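Putative membrane anchored protein (Corynebacterium diphtheriae, PDB 3LSO) is of unknown function but probably sits anchored in the membrane, building an elongated array of beta-rich domains, with an N-terminal region assigned to the E-set clan. Local coordinates at residues Thr198-Ala203 against Gln207-Thr212; Ile211-Pro216 against Ile262-Ile267; Phe229-Ile234 against Thr250-Asp255. All blocks are in the same frame, centred on the assembly; numbering follows the deposited sequence.

Interaction 1 (Thr198-Ala203 against Gln207-Thr212)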
loop_
_atom_site.group_PDB
_atom_site.type_symbol
_atom_site.label_atom_id
_atom_site.label_comp_id
_atom_site.label_asym_id
_atom_site.label_seq_id
_atom_site.Cartn_x
_atom_site.Cartn_y
_atom_site.Cartn_z
ATOM N N THR B 198 3.318 5.590 10.170
ATOM C CA THR B 198 3.504 6.972 9.763
ATOM C C THR B 198 4.840 7.455 10.268
ATOM O O THR B 198 5.116 7.446 11.473
ATOM C CB THR B 198 2.357 7.880 10.241
ATOM O OG1 THR B 198 1.141 7.412 9.651
ATOM C CG2 THR B 198 2.598 9.337 9.819
ATOM N N ALA B 199 5.671 7.864 9.326
ATOM C CA ALA B 199 7.027 8.277 9.624
ATOM C C ALA B 199 7.394 9.378 8.660
ATOM O O ALA B 199 6.875 9.411 7.553
ATOM C CB ALA B 199 7.950 7.108 9.456
ATOM N N PRO B 200 8.281 10.296 9.070
ATOM C CA PRO B 200 8.636 11.362 8.145
ATOM C C PRO B 200 9.241 10.766 6.890
ATOM O O PRO B 200 9.643 9.598 6.892
ATOM C CB PRO B 200 9.693 12.158 8.918
ATOM C CG PRO B 200 9.433 11.854 10.337
ATOM C CD PRO B 200 9.011 10.421 10.342
ATOM N N GLU B 201 9.296 11.560 5.828
ATOM C CA GLU B 201 9.881 11.127 4.559
ATOM C C GLU B 201 11.413 10.882 4.701
ATOM O O GLU B 201 11.983 10.016 4.029
ATOM C CB GLU B 201 9.533 12.155 3.469
ATOM C CG GLU B 201 9.348 11.585 2.061
ATOM C CD GLU B 201 10.244 12.299 1.006
ATOM O OE1 GLU B 201 9.701 13.095 0.200
ATOM O OE2 GLU B 201 11.495 12.075 1.001
ATOM N N SER B 202 12.047 11.645 5.600
ATOM C CA SER B 202 13.482 11.569 5.936
ATOM C C SER B 202 13.699 12.162 7.317
ATOM O O SER B 202 12.869 12.930 7.804
ATOM C CB SER B 202 14.327 12.401 4.978
ATOM O OG SER B 202 13.880 12.245 3.650
ATOM N N ALA B 203 14.831 11.837 7.936
ATOM C CA ALA B 203 15.190 12.458 9.214
ATOM C C ALA B 203 16.699 12.616 9.380
ATOM O O ALA B 203 17.488 12.067 8.596
ATOM C CB ALA B 203 14.596 11.681 10.370
ATOM N N GLN B 207 18.041 14.090 16.359
ATOM C CA GLN B 207 16.754 14.763 16.546
ATOM C C GLN B 207 15.615 13.766 16.879
ATOM O O GLN B 207 15.720 12.568 16.628
ATOM C CB GLN B 207 16.416 15.656 15.342
ATOM C CG GLN B 207 15.707 14.926 14.185
ATOM C CD GLN B 207 15.738 15.698 12.849
ATOM O OE1 GLN B 207 16.229 16.841 12.772
ATOM N NE2 GLN B 207 15.199 15.069 11.796
ATOM N N ASP B 208 14.540 14.275 17.469
ATOM C CA ASP B 208 13.379 13.450 17.770
ATOM C C ASP B 208 12.618 13.111 16.512
ATOM O O ASP B 208 12.443 13.952 15.638
ATOM C CB ASP B 208 12.455 14.165 18.742
ATOM C CG ASP B 208 12.796 13.873 20.183
ATOM O OD1 ASP B 208 12.586 12.709 20.610
ATOM O OD2 ASP B 208 13.257 14.809 20.882
ATOM N N VAL B 209 12.177 11.869 16.413
ATOM C CA VAL B 209 11.455 11.415 15.235
ATOM C C VAL B 209 10.196 10.698 15.666
ATOM O O VAL B 209 10.261 9.624 16.273
ATOM C CB VAL B 209 12.308 10.468 14.375
ATOM C CG1 VAL B 209 11.496 9.930 13.194
ATOM C CG2 VAL B 209 13.575 11.176 13.913
ATOM N N GLN B 210 9.054 11.303 15.358
ATOM C CA GLN B 210 7.766 10.732 15.727
ATOM C C GLN B 210 7.395 9.595 14.785
ATOM O O GLN B 210 7.501 9.724 13.574
ATOM C CB GLN B 210 6.673 11.806 15.763
ATOM C CG GLN B 210 5.393 11.326 16.453
ATOM C CD GLN B 210 4.518 12.452 16.985
ATOM O OE1 GLN B 210 5.013 13.477 17.466
ATOM N NE2 GLN B 210 3.207 12.255 16.918
ATOM N N ILE B 211 6.983 8.474 15.357
ATOM C CA ILE B 211 6.545 7.324 14.589
ATOM C C ILE B 211 5.176 6.922 15.094
ATOM O O ILE B 211 4.961 6.841 16.304
ATOM C CB ILE B 211 7.492 6.119 14.773
ATOM C CG1 ILE B 211 8.906 6.438 14.319
ATOM C CG2 ILE B 211 6.997 4.934 13.980
ATOM C CD1 ILE B 211 8.993 6.931 12.933
ATOM N N THR B 212 4.266 6.638 14.171
ATOM C CA THR B 212 2.875 6.345 14.514
ATOM C C THR B 212 2.326 5.127 13.760
ATOM O O THR B 212 2.405 5.056 12.529
ATOM C CB THR B 212 2.023 7.599 14.274
ATOM O OG1 THR B 212 2.277 8.523 15.335
ATOM C CG2 THR B 212 0.540 7.288 14.226
#
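Thr198 and Thr212 are paired through their backbones as an antiparallel hydrogen-bonded pair. Thr198 N donates a hydrogen bond to Thr212 O at 2.6 Å, and Thr212 N one to Thr198 O at 2.9 Å. Thr198 O also receives a CA-H...O contact from Ile211 CA (3.4 Å). On the sheet face that carries the two threonines, Thr198 CB and Thr212 CB lie 4.1 Å apart; beta-branched residues favour such extended backbone. The hydroxyl of Thr212 is engaged by Ser249.

Beyond this pair the contact is apolar. With chi1 -60° and chi2 -55°, Ile211 folds its CD1 to within 3.6 Å of Ala199 CB, where a small methyl leaves room for it. Val209 splits its two branches: CG1 packs on Pro200 CD at 3.8 Å, while CG2 meets Ala203 CB at 3.7 Å. Proline, lacking an N-H, suits the point where strand pairing lapses.

Strand 196-198 is an outermost strand, within this chain, of a three-stranded antiparallel sheet, with 208-214 in the middle and 247-253 beyond. Past the loop, Ala203 instead bonds to strand 278-285 of the second sheet.

Interaction 2 (Ile211-Pro216 against Ile262-Ile267)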
loop_
_atom_site.group_PDB
_atom_site.type_symbol
_atom_site.label_atom_id
_atom_site.label_comp_id
_atom_site.label_asym_id
_atom_site.label_seq_id
_atom_site.Cartn_x
_atom_site.Cartn_y
_atom_site.Cartn_z
ATOM N N ILE B 211 6.983 8.474 15.357
ATOM C CA ILE B 211 6.545 7.324 14.589
ATOM C C ILE B 211 5.176 6.922 15.094
ATOM O O ILE B 211 4.961 6.841 16.304
ATOM C CB ILE B 211 7.492 6.119 14.773
ATOM C CG1 ILE B 211 8.906 6.438 14.319
ATOM C CG2 ILE B 211 6.997 4.934 13.980
ATOM C CD1 ILE B 211 8.993 6.931 12.933
ATOM N N THR B 212 4.266 6.638 14.171
ATOM C CA THR B 212 2.875 6.345 14.514
ATOM C C THR B 212 2.326 5.127 13.760
ATOM O O THR B 212 2.405 5.056 12.529
ATOM C CB THR B 212 2.023 7.599 14.274
ATOM O OG1 THR B 212 2.277 8.523 15.335
ATOM C CG2 THR B 212 0.540 7.288 14.226
ATOM N N ALA B 213 1.796 4.163 14.506
ATOM C CA ALA B 213 1.148 2.986 13.917
ATOM C C ALA B 213 -0.373 3.116 14.014
ATOM O O ALA B 213 -0.906 3.235 15.117
ATOM C CB ALA B 213 1.616 1.717 14.627
ATOM N N THR B 214 -1.070 3.122 12.878
ATOM C CA THR B 214 -2.530 3.102 12.908
ATOM C C THR B 214 -3.003 1.653 12.985
ATOM O O THR B 214 -2.543 0.800 12.214
ATOM C CB THR B 214 -3.134 3.830 11.693
ATOM N N VAL B 215 -3.893 1.375 13.939
ATOM C CA VAL B 215 -4.491 0.045 14.116
ATOM C C VAL B 215 -5.953 0.055 13.639
ATOM O O VAL B 215 -6.718 0.945 14.019
ATOM C CB VAL B 215 -4.448 -0.409 15.602
ATOM C CG1 VAL B 215 -5.062 -1.776 15.775
ATOM C CG2 VAL B 215 -3.036 -0.423 16.130
ATOM N N PRO B 216 -6.349 -0.923 12.799
ATOM C CA PRO B 216 -7.757 -1.009 12.386
ATOM C C PRO B 216 -8.699 -1.239 13.573
ATOM O O PRO B 216 -8.442 -2.117 14.413
ATOM C CB PRO B 216 -7.774 -2.215 11.441
ATOM C CG PRO B 216 -6.537 -2.994 11.790
ATOM C CD PRO B 216 -5.526 -1.963 12.154
ATOM N N ILE B 262 11.661 0.423 10.066
ATOM C CA ILE B 262 10.763 0.520 11.191
ATOM C C ILE B 262 9.717 -0.560 11.034
ATOM O O ILE B 262 9.145 -0.747 9.942
ATOM C CB ILE B 262 10.086 1.896 11.259
ATOM C CG1 ILE B 262 11.119 3.020 11.095
ATOM C CG2 ILE B 262 9.308 2.060 12.555
ATOM C CD1 ILE B 262 12.252 3.000 12.136
ATOM N N THR B 263 9.487 -1.286 12.127
ATOM C CA THR B 263 8.487 -2.335 12.142
ATOM C C THR B 263 7.554 -2.080 13.305
ATOM O O THR B 263 8.009 -1.693 14.399
ATOM C CB THR B 263 9.136 -3.718 12.227
ATOM O OG1 THR B 263 10.084 -3.855 11.152
ATOM C CG2 THR B 263 8.084 -4.806 12.093
ATOM N N ALA B 264 6.255 -2.240 13.052
ATOM C CA ALA B 264 5.222 -2.115 14.079
ATOM C C ALA B 264 4.527 -3.451 14.186
ATOM O O ALA B 264 4.196 -4.073 13.156
ATOM C CB ALA B 264 4.221 -1.039 13.715
ATOM N N ARG B 265 4.311 -3.886 15.427
ATOM C CA ARG B 265 3.753 -5.200 15.710
ATOM C C ARG B 265 2.678 -5.071 16.771
ATOM O O ARG B 265 2.916 -4.501 17.837
ATOM C CB ARG B 265 4.849 -6.147 16.191
ATOM C CG ARG B 265 4.313 -7.401 16.845
ATOM C CD ARG B 265 5.359 -8.480 16.998
ATOM N NE ARG B 265 5.701 -9.056 15.707
ATOM C CZ ARG B 265 6.702 -9.906 15.509
ATOM N NH1 ARG B 265 7.454 -10.296 16.527
ATOM N NH2 ARG B 265 6.951 -10.368 14.291
ATOM N N PHE B 266 1.493 -5.598 16.473
ATOM C CA PHE B 266 0.372 -5.577 17.419
ATOM C C PHE B 266 0.482 -6.692 18.469
ATOM O O PHE B 266 0.689 -7.860 18.134
ATOM C CB PHE B 266 -0.974 -5.629 16.682
ATOM C CG PHE B 266 -2.165 -5.377 17.563
ATOM C CD1 PHE B 266 -2.407 -4.110 18.090
ATOM C CD2 PHE B 266 -3.061 -6.406 17.859
ATOM C CE1 PHE B 266 -3.525 -3.870 18.912
ATOM C CE2 PHE B 266 -4.186 -6.177 18.674
ATOM C CZ PHE B 266 -4.418 -4.906 19.200
ATOM N N ILE B 267 0.374 -6.290 19.738
ATOM C CA ILE B 267 0.295 -7.205 20.883
ATOM C C ILE B 267 -1.137 -7.224 21.392
ATOM O O ILE B 267 -1.762 -6.179 21.556
ATOM C CB ILE B 267 1.255 -6.795 22.047
ATOM C CG1 ILE B 267 2.732 -6.864 21.615
ATOM C CG2 ILE B 267 1.017 -7.657 23.294
ATOM C CD1 ILE B 267 3.270 -8.292 21.307
#
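Ile211 meets Ile262 through the CG2 methyls, 4.0 Å apart, the two side chains slanting across one another. Each CG2 lies opposite its own backbone N, which turns the short branch toward the other strand. Two positions on, Ala213 points at Ala264, and their CB atoms are 3.9 Å apart. Having no more than a methyl each, these alanines let the backbones approach most nearly, with 6.5 Å between the CA atoms against 8.7 Å for Ile211 and Ile262. Just past the strand, Val215 sends CG1 to Phe266 CE1 at 4.1 Å, the side chains crossing at about a right angle. CG of Phe266 is anti to the backbone N (chi1 -170°), and its large ring spans the gap, which is wider again here. The segments run in roughly the same sense, 30° apart.

Phe229 packs beside Ile211 and Ala213, and Ile197 touches Ile211 and Ala264. Arg265 points away and forms a salt bridge with Asp277, while Thr263, which also takes no part in the contact, bonds to Glu279. With no hydrogen bond joining the segments, cohesion between the facing sheets here rests on burial of aliphatic and aromatic surface, while the buried polar ends of Thr263 and Arg265 find partners away from the other segment.

Interaction 3 (Phe229-Ile234 against Thr250-Asp255)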
loop_
_atom_site.group_PDB
_atom_site.type_symbol
_atom_site.label_atom_id
_atom_site.label_comp_id
_atom_site.label_asym_id
_atom_site.label_seq_id
_atom_site.Cartn_x
_atom_site.Cartn_y
_atom_site.Cartn_z
ATOM N N PHE B 229 7.306 -1.462 18.682
ATOM C CA PHE B 229 8.037 -0.939 17.543
ATOM C C PHE B 229 9.396 -1.598 17.462
ATOM O O PHE B 229 9.913 -2.105 18.465
ATOM C CB PHE B 229 8.182 0.576 17.642
ATOM C CG PHE B 229 6.895 1.312 17.419
ATOM C CD1 PHE B 229 6.102 1.679 18.479
ATOM C CD2 PHE B 229 6.471 1.616 16.140
ATOM C CE1 PHE B 229 4.923 2.354 18.268
ATOM C CE2 PHE B 229 5.308 2.287 15.930
ATOM C CZ PHE B 229 4.527 2.657 16.999
ATOM N N PHE B 230 9.959 -1.612 16.264
ATOM C CA PHE B 230 11.293 -2.127 16.071
ATOM C C PHE B 230 12.047 -1.192 15.159
ATOM O O PHE B 230 11.485 -0.637 14.205
ATOM C CB PHE B 230 11.252 -3.490 15.411
ATOM C CG PHE B 230 10.648 -4.559 16.251
ATOM C CD1 PHE B 230 11.454 -5.455 16.931
ATOM C CD2 PHE B 230 9.272 -4.714 16.318
ATOM C CE1 PHE B 230 10.898 -6.483 17.690
ATOM C CE2 PHE B 230 8.705 -5.741 17.092
ATOM C CZ PHE B 230 9.526 -6.621 17.778
ATOM N N VAL B 231 13.326 -1.024 15.453
ATOM C CA VAL B 231 14.218 -0.307 14.571
ATOM C C VAL B 231 15.228 -1.351 14.157
ATOM O O VAL B 231 15.756 -2.073 15.007
ATOM C CB VAL B 231 14.911 0.882 15.266
ATOM C CG1 VAL B 231 15.888 1.519 14.327
ATOM C CG2 VAL B 231 13.904 1.915 15.686
ATOM N N ASN B 232 15.458 -1.454 12.856
ATOM C CA ASN B 232 16.350 -2.457 12.320
ATOM C C ASN B 232 16.225 -3.799 13.013
ATOM O O ASN B 232 17.214 -4.408 13.436
ATOM C CB ASN B 232 17.784 -1.940 12.297
ATOM C CG ASN B 232 18.070 -1.057 11.073
ATOM O OD1 ASN B 232 17.167 -0.649 10.328
ATOM N ND2 ASN B 232 19.331 -0.772 10.860
ATOM N N HIS B 233 14.970 -4.230 13.117
ATOM C CA HIS B 233 14.551 -5.532 13.671
ATOM C C HIS B 233 14.887 -5.817 15.143
ATOM O O HIS B 233 14.946 -6.984 15.577
ATOM C CB HIS B 233 14.953 -6.695 12.750
ATOM C CG HIS B 233 14.202 -6.722 11.449
ATOM N ND1 HIS B 233 14.494 -7.614 10.436
ATOM C CD2 HIS B 233 13.184 -5.954 10.989
ATOM C CE1 HIS B 233 13.680 -7.406 9.419
ATOM N NE2 HIS B 233 12.875 -6.405 9.731
ATOM N N ILE B 234 15.051 -4.752 15.920
ATOM C CA ILE B 234 15.302 -4.880 17.359
ATOM C C ILE B 234 14.304 -4.027 18.168
ATOM O O ILE B 234 14.079 -2.862 17.861
ATOM C CB ILE B 234 16.798 -4.561 17.670
ATOM C CG1 ILE B 234 17.671 -5.759 17.254
ATOM C CG2 ILE B 234 16.999 -4.215 19.139
ATOM C CD1 ILE B 234 19.016 -5.385 16.587
ATOM N N THR B 250 5.428 6.479 19.129
ATOM C CA THR B 250 6.694 6.604 19.826
ATOM C C THR B 250 7.538 7.667 19.159
ATOM O O THR B 250 7.265 8.081 18.040
ATOM C CB THR B 250 7.425 5.251 19.940
ATOM O OG1 THR B 250 8.455 5.356 20.916
ATOM C CG2 THR B 250 8.008 4.813 18.627
ATOM N N SER B 251 8.544 8.130 19.873
ATOM C CA SER B 251 9.466 9.124 19.377
ATOM C C SER B 251 10.797 8.440 19.522
ATOM O O SER B 251 11.030 7.771 20.530
ATOM C CB SER B 251 9.394 10.371 20.270
ATOM O OG SER B 251 10.215 11.429 19.796
ATOM N N ILE B 252 11.661 8.573 18.521
ATOM C CA ILE B 252 12.993 7.949 18.590
ATOM C C ILE B 252 14.134 8.846 18.116
ATOM O O ILE B 252 13.938 9.721 17.275
ATOM C CB ILE B 252 13.038 6.643 17.812
ATOM C CG1 ILE B 252 12.610 6.859 16.371
ATOM C CG2 ILE B 252 12.127 5.597 18.458
ATOM C CD1 ILE B 252 12.485 5.554 15.646
ATOM N N ILE B 253 15.330 8.635 18.649
ATOM C CA ILE B 253 16.468 9.458 18.253
ATOM C C ILE B 253 17.502 8.566 17.580
ATOM O O ILE B 253 17.994 7.640 18.200
ATOM C CB ILE B 253 17.086 10.179 19.481
ATOM C CG1 ILE B 253 16.043 11.096 20.140
ATOM C CG2 ILE B 253 18.318 10.952 19.075
ATOM C CD1 ILE B 253 16.379 11.569 21.564
ATOM N N PHE B 254 17.838 8.820 16.325
ATOM C CA PHE B 254 18.825 7.974 15.676
ATOM C C PHE B 254 20.255 8.355 16.037
ATOM O O PHE B 254 20.553 9.511 16.332
ATOM C CB PHE B 254 18.644 8.002 14.170
ATOM C CG PHE B 254 17.369 7.371 13.709
ATOM C CD1 PHE B 254 16.297 8.160 13.306
ATOM C CD2 PHE B 254 17.232 5.986 13.673
ATOM C CE1 PHE B 254 15.114 7.590 12.876
ATOM C CE2 PHE B 254 16.038 5.403 13.243
ATOM C CZ PHE B 254 14.985 6.206 12.844
ATOM N N ASP B 255 21.146 7.373 15.996
ATOM C CA ASP B 255 22.549 7.611 16.308
ATOM C C ASP B 255 23.386 7.798 15.060
ATOM O O ASP B 255 24.289 8.613 15.055
ATOM C CB ASP B 255 23.101 6.428 17.078
ATOM C CG ASP B 255 22.563 6.349 18.483
ATOM O OD1 ASP B 255 22.713 7.367 19.196
ATOM O OD2 ASP B 255 22.019 5.272 18.859
#
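Thr250 lays its CG2 methyl over one face of the Phe229 ring in a CH-pi contact, 3.9 Å from the centroid and 21° off the ring normal, displaced toward CD1. The methyl occupies the position between the backbone N and carbonyl carbon of Thr250, and the hydroxyl is turned opposite the N (chi1 -165°), which leaves carbon rather than oxygen against the aromatic face. Val231 uses both branches. Its CG2 meets Ile252 CD1 tip to tip at 3.9 Å, and its CG1 lies at the edge of the Phe254 ring, 4.0 Å from CE2. The long isoleucine and the large ring span the wide separation between the backbones at this end.

In the next shell, Ile211 touches Ile252. The backbone of Val231 is held by the type I' turn that it opens, in which Val231 N bonds to Ile234 O at 3.1 Å and Ile234 N to Val231 O at 2.9 Å. Asn232, a residue tolerant of the left-handed backbone needed here, also accepts a bond from Thr261 N through OD1.

Two facing sheets, with alternate residues turned into the space between them, characterise a beta sandwich; the hairpin joins two strands of one sheet, and the strand order is consistent with an immunoglobulin-like fold.

From the N terminus, interaction 1 comes first and closes a short turn of chain, tying strand 196-198 and the loop after it to strand 208-214. Interaction 2 opens on that same strand, sharing Ile211 and Thr212, and closes a much longer excursion when strand 258-267 returns in the facing sheet. Interaction 3 lies wholly within that excursion, after interaction 1 has closed, and joins 229-234 to 250-255. Interaction 1 thus serves one sheet and the crossing to the other, whereas interactions 2 and 3 both bridge the two. Ile211 belongs to interactions 1 and 2 and reaches interaction 3 through its bond to Thr250 O. The bond between Phe230 N and Thr263 O links interactions 2 and 3 within the five-stranded sheet.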